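Local coordinates for protein ribonuclease-like 3 (PDB 2VQ9) that cleaves RNA as a secreted ribonuclease of the pancreatic family, promotes angiogenesis and kills bacteria, the last without needing its RNase activity, at residues K66-F71 and T107-S112; T46-M51 and N118-G123; L96-D101 and S127-V132; Q102-T107 and G123-R128. One frame throughout, in Å; residues are numbered along the deposited sequence. Where two conformers were deposited one is given.

In the fold
All four contacts belong to the curved antiparallel sheet of the pancreatic ribonuclease fold, and three of them use strand 120-135. Along that strand contact 2 comes first, where helix 47-53 packs on its start, then contact 4, its pairing with strand 103-112, then contact 3, its pairing with strand 96-99. Contact 1 adds strand 68-72 to the other edge of strand 103-112. Contacts 1 and 2 have centres about 7 Å apart and are joined by the Cys47-Cys108 disulfide; contacts 2 and 3 lie about 24 Å apart, on opposite sides of the chain's centre. Successive strand pairings thus connect the substrate-binding residues 66-70 with the part of the sheet near His141.

Contact 1 (K66-F71 and T107-S112); sequences KEVNTF and TCTLRS
Asn69 and Cys108 exchange two backbone hydrogen bonds: Asn69 N gives to Cys108 O at 2.9 Å, and Cys108 N to Asn69 O at 2.8 Å. A third, Leu110 N to Glu67 O (2.8 Å), extends this antiparallel ladder to Glu67, just before strand 68-72. On the face that carries Val68, Thr70 and Thr107, one water joins the two threonines, 2.6 Å from Thr70 OG1 and 2.5 Å from Thr107 OG1. Each hydroxyl stands beside its own backbone N, with chi1 near -60° in both residues, and both reach this water. Next to them, the methyl CG2 of Thr107 meets Val68 CG1 at 3.8 Å.

The other face holds Asn69, Cys108 and the Phe71 ring. Cys108 SG lies in the ring plane, at its edge, 3.9 Å from Phe71 CD2, while Asn69 ND2 sits above one face of the same ring, toward the rim. The amide of Asn69 is gripped at both ends: OD1 accepts from Lys66 NZ (2.8 Å) and ND2 donates to Gln36 O. Cys108 is itself tied by a disulfide to Cys47 of helix 47-53. Residues 66-70 bind substrate, and Thr70 O accepts a bond from the catalytic His37 ND1. The pairing therefore fixes the backbone of the substrate-binding residues that lie on the strand, and the two-ended grip on Asn69 sets its amide rotation close beside His37.

Contact 2 (T46-M51 and N118-G123); sequences TCDRVM and NCRYRG
Asp48 reaches from helix 47-51 to the backbone of Tyr121: its OD1 accepts the amide N-H at 2.7 Å, on the syn side of the carboxylate and 20° out of its plane. The N-H...O angle of 138° makes this a clearly bent bond. The same OD1 lies at the edge of the Tyr121 ring, in its plane. The second oxygen, OD2, takes a bond from a water that also donates to Tyr121 O, and the carboxylate thereby serves both backbone polar groups of Tyr121, the N-H directly and the carbonyl through water.

Met51, one turn further along the helix, covers a face of the phenol. Its CG stands 4.0 Å from the ring centroid in a CH-pi contact, and SD lies above the same face at 4.9 Å, a Met-aromatic contact at some distance. The bends at chi2 and chi3 curl the chain back, so that CE ends 3.3 Å from Tyr121 OH. At the root of the tyrosine, Cys47 CB packs against Tyr121 CB at 3.5 Å.

This is the second helix of the ribonuclease A fold lying across the first residues of strand 120-135, with Cys47 and Met51 pointing at the strand and the Asp48 carboxylate bent in beside them. Cys47 SG approaches Gly123 CA to 3.7 Å and is bonded to Cys108 SG on the neighbouring strand. A further water donates to both Asp48 O and Cys119 O. Behind the first shell, the Cys65-Cys119 disulfide secures the chain before Tyr121, and Tyr121 OH is hydrogen-bonded to Lys66 O.

Contact 3 (L96-D101 and S127-V132); sequences LYMSND and SRKIVV. Unlike the reference sequence in segment 96-101: Asp101 (reference Asn).
Lys129 folds over the backbone of Ser99 to Asp101. Its CB lies 3.9 Å from Met98 CG and also faces Ser99 OG. CG follows toward Ser99 O, and CD settles 3.2 Å from that carbonyl oxygen and close to Asp101 O. CE comes to 3.3 Å from Asn100 O. Bends at chi2 (-95°) and chi3 (-133°) keep the aliphatic chain against these three backbone oxygens, whereas NZ remains 3.9 Å from Ser99 O.

The backbones form part of the antiparallel sheet of the ribonuclease fold: Tyr97 and Val132 are a hydrogen-bonded pair, followed by Met98 and Val131 as a non-hydrogen-bonded pair. Ser99 N then gives to Ile130 O, but the return bond goes to a side chain, Ile130 N to Ser99 OG at 2.9 Å. With chi1 at 69°, that hydroxyl sits between its own N and carbonyl carbon, and it donates in turn to Asp101 O (2.7 Å). On the Met98 face, both CG and CE of Met98 touch Val131 CG2. Leu96 CB meets the other methyl, Val131 CG1, at 4.0 Å; the Leu96 side chain comes within about 5 Å of that of the catalytic His141.

Contact 4 (Q102-T107 and G123-R128); sequences QFTVIT and GKESSR
Phe103 to Thr107 pair with Lys124 to Arg128 as the two arms of the long antiparallel hairpin 103-112/120-135, a central element of the ribonuclease A fold. Three hydrogen-bonded pairs, Phe103-Arg128, Val105-Ser126 and Thr107-Lys124, each exchange two backbone bonds, all six between 2.8 and 2.9 Å. The outward-facing groups of the intervening residues find other partners: Ile106 bonds through its backbone with Phe71 of strand 68-72, Thr104 with Gln73, and Glu125 N with Glu44 OE2.

At the open end of the hairpin, Gln102 NE2 donates to Ser127 OG at 3.2 Å, in the amide plane and nearly straight (168°). A bend at chi2 (-79°) turns the amide toward the serine. Ser127 OG also bonds to a water that reaches Thr104 OG1. On the same face, Thr104 CG2 rests on Glu125 CG, and Ile106 CD1 packs on Glu125 CB at 3.5 Å.

Across the sheet, Ser126 OG has several partners. It accepts from Arg128 NE at 2.8 Å, the oxygen tilted out of the guanidinium plane, and bonds to a water that donates to Lys124 O and also reaches Thr107 OG1. Arg128 NH1 is satisfied by Gly145 O. Beside this polar cluster lies the methyl Val105 CG2, 3.4 Å from Ser126 OG and 4.0 Å from Arg128 CG.

Contact 1 (K66-F71 and T107-S112)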
loop_
_atom_site.group_PDB
_atom_site.type_symbol
_atom_site.label_atom_id
_atom_site.label_comp_id
_atom_site.label_asym_id
_atom_site.label_seq_id
_atom_site.Cartn_x
_atom_site.Cartn_y
_atom_site.Cartn_z
ATOM N N LYS A 66 -2.173 -12.898 0.630
ATOM C CA LYS A 66 -2.247 -11.842 1.645
ATOM C C LYS A 66 -3.732 -11.549 1.872
ATOM O O LYS A 66 -4.529 -11.522 0.900
ATOM C CB LYS A 66 -1.489 -10.606 1.169
ATOM C CG LYS A 66 -1.307 -9.571 2.298
ATOM C CD LYS A 66 -0.327 -8.477 1.915
ATOM C CE LYS A 66 -0.036 -7.619 3.147
ATOM N NZ LYS A 66 0.331 -6.285 2.704
ATOM N N GLU A 67 -4.120 -11.387 3.138
ATOM C CA GLU A 67 -5.537 -11.273 3.503
ATOM C C GLU A 67 -6.091 -9.903 3.177
ATOM O O GLU A 67 -7.211 -9.777 2.674
ATOM C CB GLU A 67 -5.744 -11.597 4.996
ATOM C CG GLU A 67 -5.394 -13.049 5.358
ATOM C CD GLU A 67 -5.295 -13.304 6.880
ATOM O OE1 GLU A 67 -5.947 -12.621 7.699
ATOM O OE2 GLU A 67 -4.535 -14.211 7.268
ATOM N N VAL A 68 -5.322 -8.876 3.513
ATOM C CA VAL A 68 -5.742 -7.502 3.258
ATOM C C VAL A 68 -4.564 -6.726 2.720
ATOM O O VAL A 68 -3.442 -6.790 3.282
ATOM C CB VAL A 68 -6.261 -6.785 4.574
ATOM C CG1 VAL A 68 -6.814 -5.369 4.233
ATOM C CG2 VAL A 68 -7.379 -7.646 5.267
ATOM N N ASN A 69 -4.809 -5.980 1.647
ATOM C CA ASN A 69 -3.732 -5.216 1.032
ATOM C C ASN A 69 -4.230 -3.949 0.413
ATOM O O ASN A 69 -5.180 -3.964 -0.346
ATOM C CB ASN A 69 -2.957 -6.027 -0.020
ATOM C CG ASN A 69 -1.657 -5.322 -0.423
ATOM O OD1 ASN A 69 -0.789 -5.144 0.430
ATOM N ND2 ASN A 69 -1.536 -4.880 -1.709
ATOM N N THR A 70 -3.580 -2.841 0.723
ATOM C CA THR A 70 -4.065 -1.551 0.259
ATOM C C THR A 70 -3.147 -0.996 -0.823
ATOM O O THR A 70 -1.927 -0.945 -0.628
ATOM C CB THR A 70 -4.118 -0.547 1.442
ATOM O OG1 THR A 70 -4.992 -1.074 2.455
ATOM C CG2 THR A 70 -4.639 0.839 0.984
ATOM N N PHE A 71 -3.742 -0.602 -1.949
ATOM C CA PHE A 71 -3.014 0.112 -3.004
ATOM C C PHE A 71 -3.337 1.586 -3.006
ATOM O O PHE A 71 -4.512 1.983 -3.011
ATOM C CB PHE A 71 -3.329 -0.441 -4.393
ATOM C CG PHE A 71 -2.850 -1.835 -4.612
ATOM C CD1 PHE A 71 -1.512 -2.091 -4.856
ATOM C CD2 PHE A 71 -3.755 -2.911 -4.560
ATOM C CE1 PHE A 71 -1.043 -3.399 -5.058
ATOM C CE2 PHE A 71 -3.309 -4.242 -4.773
ATOM C CZ PHE A 71 -1.922 -4.474 -5.009
ATOM N N THR A 107 -8.647 -0.798 -1.009
ATOM C CA THR A 107 -8.325 -1.872 -0.066
ATOM C C THR A 107 -8.879 -3.182 -0.642
ATOM O O THR A 107 -10.067 -3.295 -0.933
ATOM C CB THR A 107 -8.908 -1.554 1.319
ATOM O OG1 THR A 107 -8.271 -0.356 1.807
ATOM C CG2 THR A 107 -8.664 -2.704 2.296
ATOM N N CYS A 108 -7.981 -4.141 -0.840
ATOM C CA CYS A 108 -8.287 -5.469 -1.379
ATOM C C CYS A 108 -8.332 -6.477 -0.234
ATOM O O CYS A 108 -7.341 -6.704 0.448
ATOM C CB CYS A 108 -7.188 -5.890 -2.376
ATOM S SG CYS A 108 -7.026 -4.808 -3.814
ATOM N N THR A 109 -9.500 -7.065 -0.025
ATOM C CA THR A 109 -9.713 -7.976 1.097
ATOM C C THR A 109 -10.054 -9.339 0.531
ATOM O O THR A 109 -10.960 -9.453 -0.295
ATOM C CB THR A 109 -10.861 -7.470 1.975
ATOM O OG1 THR A 109 -10.491 -6.178 2.485
ATOM C CG2 THR A 109 -11.064 -8.438 3.149
ATOM N N LEU A 110 -9.343 -10.364 1.000
ATOM C CA LEU A 110 -9.465 -11.704 0.438
ATOM C C LEU A 110 -10.860 -12.350 0.684
ATOM O O LEU A 110 -11.337 -12.437 1.825
ATOM C CB LEU A 110 -8.331 -12.589 1.024
ATOM C CG LEU A 110 -8.149 -14.020 0.511
ATOM C CD1 LEU A 110 -7.590 -14.004 -0.912
ATOM C CD2 LEU A 110 -7.177 -14.745 1.457
ATOM N N ARG A 111 -11.481 -12.775 -0.404
ATOM C CA ARG A 111 -12.843 -13.335 -0.444
ATOM C C ARG A 111 -12.748 -14.855 -0.510
ATOM O O ARG A 111 -13.612 -15.588 0.002
ATOM C CB ARG A 111 -13.445 -12.865 -1.779
ATOM C CG ARG A 111 -14.751 -12.241 -1.764
ATOM C CD ARG A 111 -15.121 -12.031 -3.225
ATOM N NE ARG A 111 -16.498 -12.443 -3.501
ATOM C CZ ARG A 111 -16.849 -13.322 -4.436
ATOM N NH1 ARG A 111 -15.921 -13.896 -5.202
ATOM N NH2 ARG A 111 -18.136 -13.635 -4.606
ATOM N N SER A 112 -11.729 -15.356 -1.214
ATOM C CA SER A 112 -11.486 -16.807 -1.300
ATOM C C SER A 112 -10.086 -17.110 -1.817
ATOM O O SER A 112 -9.424 -16.227 -2.350
ATOM C CB SER A 112 -12.531 -17.486 -2.183
ATOM O OG SER A 112 -12.279 -17.269 -3.560
HETATM O O HOH W 1 -6.861 0.065 3.851
#

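Contact 2 (T46-M51 and N118-G123)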
loop_
_atom_site.group_PDB
_atom_site.type_symbol
_atom_site.label_atom_id
_atom_site.label_comp_id
_atom_site.label_asym_id
_atom_site.label_seq_id
_atom_site.Cartn_x
_atom_site.Cartn_y
_atom_site.Cartn_z
ATOM N N THR A 46 -10.243 -4.692 -9.894
ATOM C CA THR A 46 -9.002 -5.267 -10.424
ATOM C C THR A 46 -7.945 -5.672 -9.387
ATOM O O THR A 46 -6.739 -5.835 -9.707
ATOM C CB THR A 46 -8.422 -4.405 -11.553
ATOM O OG1 THR A 46 -8.349 -3.049 -11.118
ATOM C CG2 THR A 46 -9.373 -4.469 -12.768
ATOM N N CYS A 47 -8.382 -5.846 -8.144
ATOM C CA CYS A 47 -7.479 -6.432 -7.152
ATOM C C CYS A 47 -6.841 -7.736 -7.615
ATOM O O CYS A 47 -5.672 -7.945 -7.379
ATOM C CB CYS A 47 -8.226 -6.716 -5.833
ATOM S SG CYS A 47 -8.701 -5.235 -4.914
ATOM N N ASP A 48 -7.630 -8.653 -8.206
ATOM C CA ASP A 48 -7.152 -10.032 -8.398
ATOM C C ASP A 48 -5.958 -10.086 -9.342
ATOM O O ASP A 48 -4.952 -10.727 -9.030
ATOM C CB ASP A 48 -8.273 -10.939 -8.902
ATOM C CG ASP A 48 -9.395 -11.104 -7.901
ATOM O OD1 ASP A 48 -9.300 -10.604 -6.766
ATOM O OD2 ASP A 48 -10.379 -11.780 -8.242
ATOM N N ARG A 49 -6.047 -9.380 -10.469
ATOM C CA ARG A 49 -4.952 -9.384 -11.449
ATOM C C ARG A 49 -3.659 -8.890 -10.857
ATOM O O ARG A 49 -2.640 -9.559 -10.965
ATOM C CB ARG A 49 -5.282 -8.561 -12.703
ATOM C CG ARG A 49 -4.172 -8.733 -13.805
ATOM C CD ARG A 49 -4.401 -7.825 -15.009
ATOM N NE ARG A 49 -4.013 -6.437 -14.741
ATOM C CZ ARG A 49 -4.868 -5.458 -14.434
ATOM N NH2 ARG A 49 -6.177 -5.690 -14.366
ATOM N N VAL A 50 -3.710 -7.739 -10.193
ATOM C CA VAL A 50 -2.487 -7.117 -9.668
ATOM C C VAL A 50 -1.906 -7.887 -8.477
ATOM O O VAL A 50 -0.687 -8.087 -8.387
ATOM C CB VAL A 50 -2.706 -5.620 -9.322
ATOM C CG1 VAL A 50 -1.420 -4.981 -8.808
ATOM C CG2 VAL A 50 -3.213 -4.900 -10.548
ATOM N N MET A 51 -2.767 -8.348 -7.566
ATOM C CA MET A 51 -2.272 -9.175 -6.453
ATOM C C MET A 51 -1.535 -10.428 -6.953
ATOM O O MET A 51 -0.516 -10.823 -6.396
ATOM C CB MET A 51 -3.443 -9.559 -5.536
ATOM C CG MET A 51 -4.009 -8.379 -4.701
ATOM S SD MET A 51 -2.863 -7.646 -3.485
ATOM C CE MET A 51 -2.873 -8.908 -2.203
ATOM N N ASN A 118 -4.918 -18.565 -6.974
ATOM C CA ASN A 118 -6.340 -18.638 -6.622
ATOM C C ASN A 118 -6.847 -17.550 -5.689
ATOM O O ASN A 118 -7.965 -17.668 -5.165
ATOM C CB ASN A 118 -6.666 -20.020 -6.035
ATOM C CG ASN A 118 -6.096 -21.136 -6.868
ATOM O OD1 ASN A 118 -6.298 -21.179 -8.105
ATOM N ND2 ASN A 118 -5.358 -22.027 -6.226
ATOM N N CYS A 119 -6.047 -16.498 -5.481
ATOM C CA CYS A 119 -6.436 -15.415 -4.563
ATOM C C CYS A 119 -7.508 -14.525 -5.210
ATOM O O CYS A 119 -7.302 -13.970 -6.304
ATOM C CB CYS A 119 -5.214 -14.578 -4.114
ATOM S SG CYS A 119 -3.822 -15.555 -3.588
ATOM N N ARG A 120 -8.670 -14.439 -4.550
ATOM C CA ARG A 120 -9.780 -13.613 -5.017
ATOM C C ARG A 120 -10.154 -12.593 -3.949
ATOM O O ARG A 120 -10.252 -12.933 -2.752
ATOM C CB ARG A 120 -11.016 -14.460 -5.421
ATOM C CG ARG A 120 -10.704 -15.519 -6.485
ATOM C CD ARG A 120 -11.948 -16.311 -6.808
ATOM N NE ARG A 120 -11.960 -16.870 -8.175
ATOM C CZ ARG A 120 -11.412 -18.030 -8.551
ATOM N NH1 ARG A 120 -10.770 -18.804 -7.682
ATOM N NH2 ARG A 120 -11.521 -18.418 -9.830
ATOM N N TYR A 121 -10.344 -11.345 -4.389
ATOM C CA TYR A 121 -10.464 -10.196 -3.480
ATOM C C TYR A 121 -11.720 -9.397 -3.765
ATOM O O TYR A 121 -12.206 -9.370 -4.907
ATOM C CB TYR A 121 -9.236 -9.239 -3.625
ATOM C CG TYR A 121 -7.978 -9.863 -3.131
ATOM C CD1 TYR A 121 -7.576 -9.695 -1.799
ATOM C CD2 TYR A 121 -7.183 -10.652 -3.986
ATOM C CE1 TYR A 121 -6.414 -10.296 -1.334
ATOM C CE2 TYR A 121 -6.035 -11.286 -3.530
ATOM C CZ TYR A 121 -5.674 -11.120 -2.189
ATOM O OH TYR A 121 -4.574 -11.712 -1.720
ATOM N N ARG A 122 -12.247 -8.729 -2.746
ATOM C CA ARG A 122 -13.129 -7.608 -3.056
ATOM C C ARG A 122 -12.372 -6.323 -2.834
ATOM O O ARG A 122 -11.630 -6.198 -1.848
ATOM C CB ARG A 122 -14.424 -7.632 -2.241
ATOM C CG ARG A 122 -14.304 -7.718 -0.768
ATOM C CD ARG A 122 -15.735 -7.672 -0.119
ATOM N NE ARG A 122 -16.753 -8.484 -0.815
ATOM C CZ ARG A 122 -17.086 -9.753 -0.544
ATOM N NH1 ARG A 122 -16.475 -10.445 0.407
ATOM N NH2 ARG A 122 -18.042 -10.348 -1.268
ATOM N N GLY A 123 -12.602 -5.355 -3.704
ATOM C CA GLY A 123 -11.963 -4.049 -3.548
ATOM C C GLY A 123 -12.888 -2.942 -3.079
ATOM O O GLY A 123 -14.090 -2.894 -3.436
HETATM O O HOH W 2 -5.020 -12.642 -7.061
HETATM O O HOH W 3 -12.589 -11.472 -6.936
#

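Contact 3 (L96-D101 and S127-V132)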
loop_
_atom_site.group_PDB
_atom_site.type_symbol
_atom_site.label_atom_id
_atom_site.label_comp_id
_atom_site.label_asym_id
_atom_site.label_seq_id
_atom_site.Cartn_x
_atom_site.Cartn_y
_atom_site.Cartn_z
ATOM N N LEU A 96 6.776 7.526 11.390
ATOM C CA LEU A 96 5.516 7.619 10.639
ATOM C C LEU A 96 5.187 9.034 10.205
ATOM O O LEU A 96 5.241 9.964 11.019
ATOM C CB LEU A 96 4.339 7.082 11.460
ATOM C CG LEU A 96 4.341 5.604 11.828
ATOM C CD1 LEU A 96 3.075 5.222 12.612
ATOM C CD2 LEU A 96 4.487 4.731 10.578
ATOM N N TYR A 97 4.810 9.176 8.934
ATOM C CA TYR A 97 4.377 10.441 8.357
ATOM C C TYR A 97 2.986 10.339 7.773
ATOM O O TYR A 97 2.727 9.450 6.973
ATOM C CB TYR A 97 5.328 10.854 7.241
ATOM C CG TYR A 97 6.653 11.305 7.777
ATOM C CD1 TYR A 97 6.956 12.658 7.847
ATOM C CD2 TYR A 97 7.588 10.381 8.262
ATOM C CE1 TYR A 97 8.179 13.093 8.357
ATOM C CE2 TYR A 97 8.818 10.804 8.780
ATOM C CZ TYR A 97 9.099 12.161 8.820
ATOM O OH TYR A 97 10.302 12.607 9.323
ATOM N N MET A 98 2.107 11.265 8.161
ATOM C CA MET A 98 0.772 11.345 7.584
ATOM C C MET A 98 0.756 12.339 6.427
ATOM O O MET A 98 1.268 13.452 6.572
ATOM C CB MET A 98 -0.254 11.733 8.652
ATOM C CG MET A 98 -1.683 11.792 8.135
ATOM S SD MET A 98 -2.884 12.342 9.362
ATOM C CE MET A 98 -2.677 11.078 10.624
ATOM N N SER A 99 0.185 11.953 5.273
ATOM C CA SER A 99 0.157 12.858 4.136
ATOM C C SER A 99 -0.686 14.111 4.452
ATOM O O SER A 99 -1.681 14.043 5.185
ATOM C CB SER A 99 -0.336 12.177 2.843
ATOM O OG SER A 99 -1.702 11.850 2.920
ATOM N N ASN A 100 -0.256 15.246 3.913
ATOM C CA ASN A 100 -1.058 16.479 3.947
ATOM C C ASN A 100 -2.235 16.464 2.950
ATOM O O ASN A 100 -3.277 17.038 3.248
ATOM C CB ASN A 100 -0.201 17.722 3.686
ATOM C CG ASN A 100 1.028 17.811 4.572
ATOM O OD1 ASN A 100 2.086 18.245 4.116
ATOM N ND2 ASN A 100 0.902 17.412 5.836
ATOM N N ASP A 101 -2.075 15.839 1.771
ATOM C CA ASP A 101 -3.187 15.733 0.813
ATOM C C ASP A 101 -3.910 14.398 1.002
ATOM O O ASP A 101 -3.325 13.436 1.504
ATOM C CB ASP A 101 -2.721 15.791 -0.654
ATOM C CG ASP A 101 -2.052 17.109 -1.033
ATOM O OD1 ASP A 101 -2.235 18.109 -0.300
ATOM O OD2 ASP A 101 -1.355 17.138 -2.094
ATOM N N SER A 127 -11.151 7.722 0.240
ATOM C CA SER A 127 -10.243 8.870 0.105
ATOM C C SER A 127 -9.686 9.160 1.475
ATOM O O SER A 127 -10.453 9.400 2.435
ATOM C CB SER A 127 -10.955 10.109 -0.466
ATOM O OG SER A 127 -10.040 11.208 -0.537
ATOM N N ARG A 128 -8.364 9.092 1.607
ATOM C CA ARG A 128 -7.770 9.202 2.952
ATOM C C ARG A 128 -6.469 9.952 2.933
ATOM O O ARG A 128 -5.813 10.024 1.914
ATOM C CB ARG A 128 -7.475 7.807 3.541
ATOM C CG ARG A 128 -8.528 6.704 3.312
ATOM C CD ARG A 128 -8.363 5.544 4.301
ATOM N NE ARG A 128 -9.544 4.660 4.301
ATOM C CZ ARG A 128 -9.814 3.727 5.213
ATOM N NH1 ARG A 128 -9.008 3.525 6.253
ATOM N NH2 ARG A 128 -10.910 2.975 5.084
ATOM N N LYS A 129 -6.061 10.474 4.083
ATOM C CA LYS A 129 -4.653 10.813 4.247
ATOM C C LYS A 129 -3.901 9.526 4.573
ATOM O O LYS A 129 -4.347 8.698 5.385
ATOM C CB LYS A 129 -4.473 11.825 5.356
ATOM C CG LYS A 129 -5.420 12.964 5.217
ATOM C CD LYS A 129 -4.839 14.120 4.502
ATOM C CE LYS A 129 -5.194 15.318 5.360
ATOM N NZ LYS A 129 -5.189 14.754 6.757
ATOM N N ILE A 130 -2.768 9.333 3.920
ATOM C CA ILE A 130 -2.055 8.082 4.089
ATOM C C ILE A 130 -0.946 8.273 5.115
ATOM O O ILE A 130 -0.340 9.348 5.182
ATOM C CB ILE A 130 -1.506 7.563 2.733
ATOM C CG1 ILE A 130 -0.552 8.560 2.067
ATOM C CG2 ILE A 130 -2.671 7.234 1.787
ATOM C CD1 ILE A 130 0.221 7.945 0.809
ATOM N N VAL A 131 -0.705 7.224 5.897
ATOM C CA VAL A 131 0.340 7.198 6.890
ATOM C C VAL A 131 1.359 6.162 6.447
ATOM O O VAL A 131 1.047 4.968 6.307
ATOM C CB VAL A 131 -0.223 6.863 8.306
ATOM C CG1 VAL A 131 0.895 6.900 9.339
ATOM C CG2 VAL A 131 -1.362 7.844 8.667
ATOM N N VAL A 132 2.576 6.632 6.220
ATOM C CA VAL A 132 3.665 5.797 5.744
ATOM C C VAL A 132 4.834 5.895 6.733
ATOM O O VAL A 132 5.044 6.955 7.324
ATOM C CB VAL A 132 4.063 6.222 4.271
ATOM C CG1 VAL A 132 2.847 6.126 3.316
ATOM C CG2 VAL A 132 4.669 7.592 4.240
#

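Contact 4 (Q102-T107 and G123-R128)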
loop_
_atom_site.group_PDB
_atom_site.type_symbol
_atom_site.label_atom_id
_atom_site.label_comp_id
_atom_site.label_asym_id
_atom_site.label_seq_id
_atom_site.Cartn_x
_atom_site.Cartn_y
_atom_site.Cartn_z
ATOM N N GLN A 102 -5.159 14.350 0.546
ATOM C CA GLN A 102 -5.904 13.104 0.434
ATOM C C GLN A 102 -5.349 12.337 -0.764
ATOM O O GLN A 102 -4.967 12.955 -1.776
ATOM C CB GLN A 102 -7.369 13.397 0.144
ATOM C CG GLN A 102 -8.034 14.325 1.154
ATOM C CD GLN A 102 -8.401 13.580 2.383
ATOM O OE1 GLN A 102 -8.105 14.009 3.503
ATOM N NE2 GLN A 102 -9.024 12.433 2.199
ATOM N N PHE A 103 -5.314 11.004 -0.629
ATOM C CA PHE A 103 -5.049 10.093 -1.738
ATOM C C PHE A 103 -6.252 9.132 -1.845
ATOM O O PHE A 103 -6.921 8.823 -0.857
ATOM C CB PHE A 103 -3.789 9.262 -1.470
ATOM C CG PHE A 103 -2.489 10.010 -1.644
ATOM C CD1 PHE A 103 -1.724 9.848 -2.808
ATOM C CD2 PHE A 103 -2.008 10.852 -0.632
ATOM C CE1 PHE A 103 -0.477 10.533 -2.953
ATOM C CE2 PHE A 103 -0.782 11.540 -0.766
ATOM C CZ PHE A 103 -0.016 11.378 -1.929
ATOM N N THR A 104 -6.530 8.673 -3.048
ATOM C CA THR A 104 -7.455 7.588 -3.215
ATOM C C THR A 104 -6.710 6.279 -2.975
ATOM O O THR A 104 -5.646 6.027 -3.563
ATOM C CB THR A 104 -8.090 7.638 -4.605
ATOM O OG1 THR A 104 -8.831 8.867 -4.684
ATOM C CG2 THR A 104 -9.030 6.439 -4.823
ATOM N N VAL A 105 -7.265 5.478 -2.077
ATOM C CA VAL A 105 -6.758 4.126 -1.858
ATOM C C VAL A 105 -7.821 3.073 -2.175
ATOM O O VAL A 105 -9.021 3.316 -1.995
ATOM C CB VAL A 105 -6.181 3.925 -0.429
ATOM C CG1 VAL A 105 -5.084 4.970 -0.162
ATOM C CG2 VAL A 105 -7.307 3.971 0.649
ATOM N N ILE A 106 -7.376 1.904 -2.629
ATOM C CA ILE A 106 -8.261 0.758 -2.807
ATOM C C ILE A 106 -7.770 -0.361 -1.895
ATOM O O ILE A 106 -6.615 -0.784 -1.953
ATOM C CB ILE A 106 -8.350 0.307 -4.308
ATOM C CG1 ILE A 106 -9.024 1.431 -5.138
ATOM C CG2 ILE A 106 -9.017 -1.118 -4.422
ATOM C CD1 ILE A 106 -10.369 1.148 -5.635
ATOM N N THR A 107 -8.647 -0.798 -1.009
ATOM C CA THR A 107 -8.325 -1.872 -0.066
ATOM C C THR A 107 -8.879 -3.182 -0.642
ATOM O O THR A 107 -10.067 -3.295 -0.933
ATOM C CB THR A 107 -8.908 -1.554 1.319
ATOM O OG1 THR A 107 -8.271 -0.356 1.807
ATOM C CG2 THR A 107 -8.664 -2.704 2.296
ATOM N N GLY A 123 -12.602 -5.355 -3.704
ATOM C CA GLY A 123 -11.963 -4.049 -3.548
ATOM C C GLY A 123 -12.888 -2.942 -3.079
ATOM O O GLY A 123 -14.090 -2.894 -3.436
ATOM N N LYS A 124 -12.336 -2.048 -2.275
ATOM C CA LYS A 124 -13.121 -0.932 -1.761
ATOM C C LYS A 124 -12.300 0.352 -1.805
ATOM O O LYS A 124 -11.237 0.457 -1.181
ATOM C CB LYS A 124 -13.577 -1.201 -0.314
ATOM C CG LYS A 124 -14.459 -0.035 0.200
ATOM C CD LYS A 124 -15.516 -0.499 1.180
ATOM C CE LYS A 124 -14.943 -0.774 2.549
ATOM N NZ LYS A 124 -16.052 -0.950 3.528
ATOM N N GLU A 125 -12.821 1.342 -2.524
ATOM C CA GLU A 125 -12.172 2.640 -2.641
ATOM C C GLU A 125 -12.555 3.530 -1.474
ATOM O O GLU A 125 -13.696 3.490 -1.005
ATOM C CB GLU A 125 -12.641 3.258 -3.956
ATOM C CG GLU A 125 -12.239 4.660 -4.281
ATOM C CD GLU A 125 -13.235 5.239 -5.287
ATOM O OE1 GLU A 125 -14.380 5.622 -4.897
ATOM O OE2 GLU A 125 -12.897 5.221 -6.481
ATOM N N SER A 126 -11.591 4.319 -0.991
ATOM C CA SER A 126 -11.872 5.414 -0.055
ATOM C C SER A 126 -10.857 6.533 -0.291
ATOM O O SER A 126 -9.830 6.318 -0.938
ATOM C CB SER A 126 -11.784 4.936 1.397
ATOM O OG SER A 126 -10.519 4.366 1.647
ATOM N N SER A 127 -11.151 7.722 0.240
ATOM C CA SER A 127 -10.243 8.870 0.105
ATOM C C SER A 127 -9.686 9.160 1.475
ATOM O O SER A 127 -10.453 9.400 2.435
ATOM C CB SER A 127 -10.955 10.109 -0.466
ATOM O OG SER A 127 -10.040 11.208 -0.537
ATOM N N ARG A 128 -8.364 9.092 1.607
ATOM C CA ARG A 128 -7.770 9.202 2.952
ATOM C C ARG A 128 -6.469 9.952 2.933
ATOM O O ARG A 128 -5.813 10.024 1.914
ATOM C CB ARG A 128 -7.475 7.807 3.541
ATOM C CG ARG A 128 -8.528 6.704 3.312
ATOM C CD ARG A 128 -8.363 5.544 4.301
ATOM N NE ARG A 128 -9.544 4.660 4.301
ATOM C CZ ARG A 128 -9.814 3.727 5.213
ATOM N NH1 ARG A 128 -9.008 3.525 6.253
ATOM N NH2 ARG A 128 -10.910 2.975 5.084
HETATM O O HOH W 4 -8.908 11.252 -2.988
HETATM O O HOH W 5 -10.553 1.752 1.016
#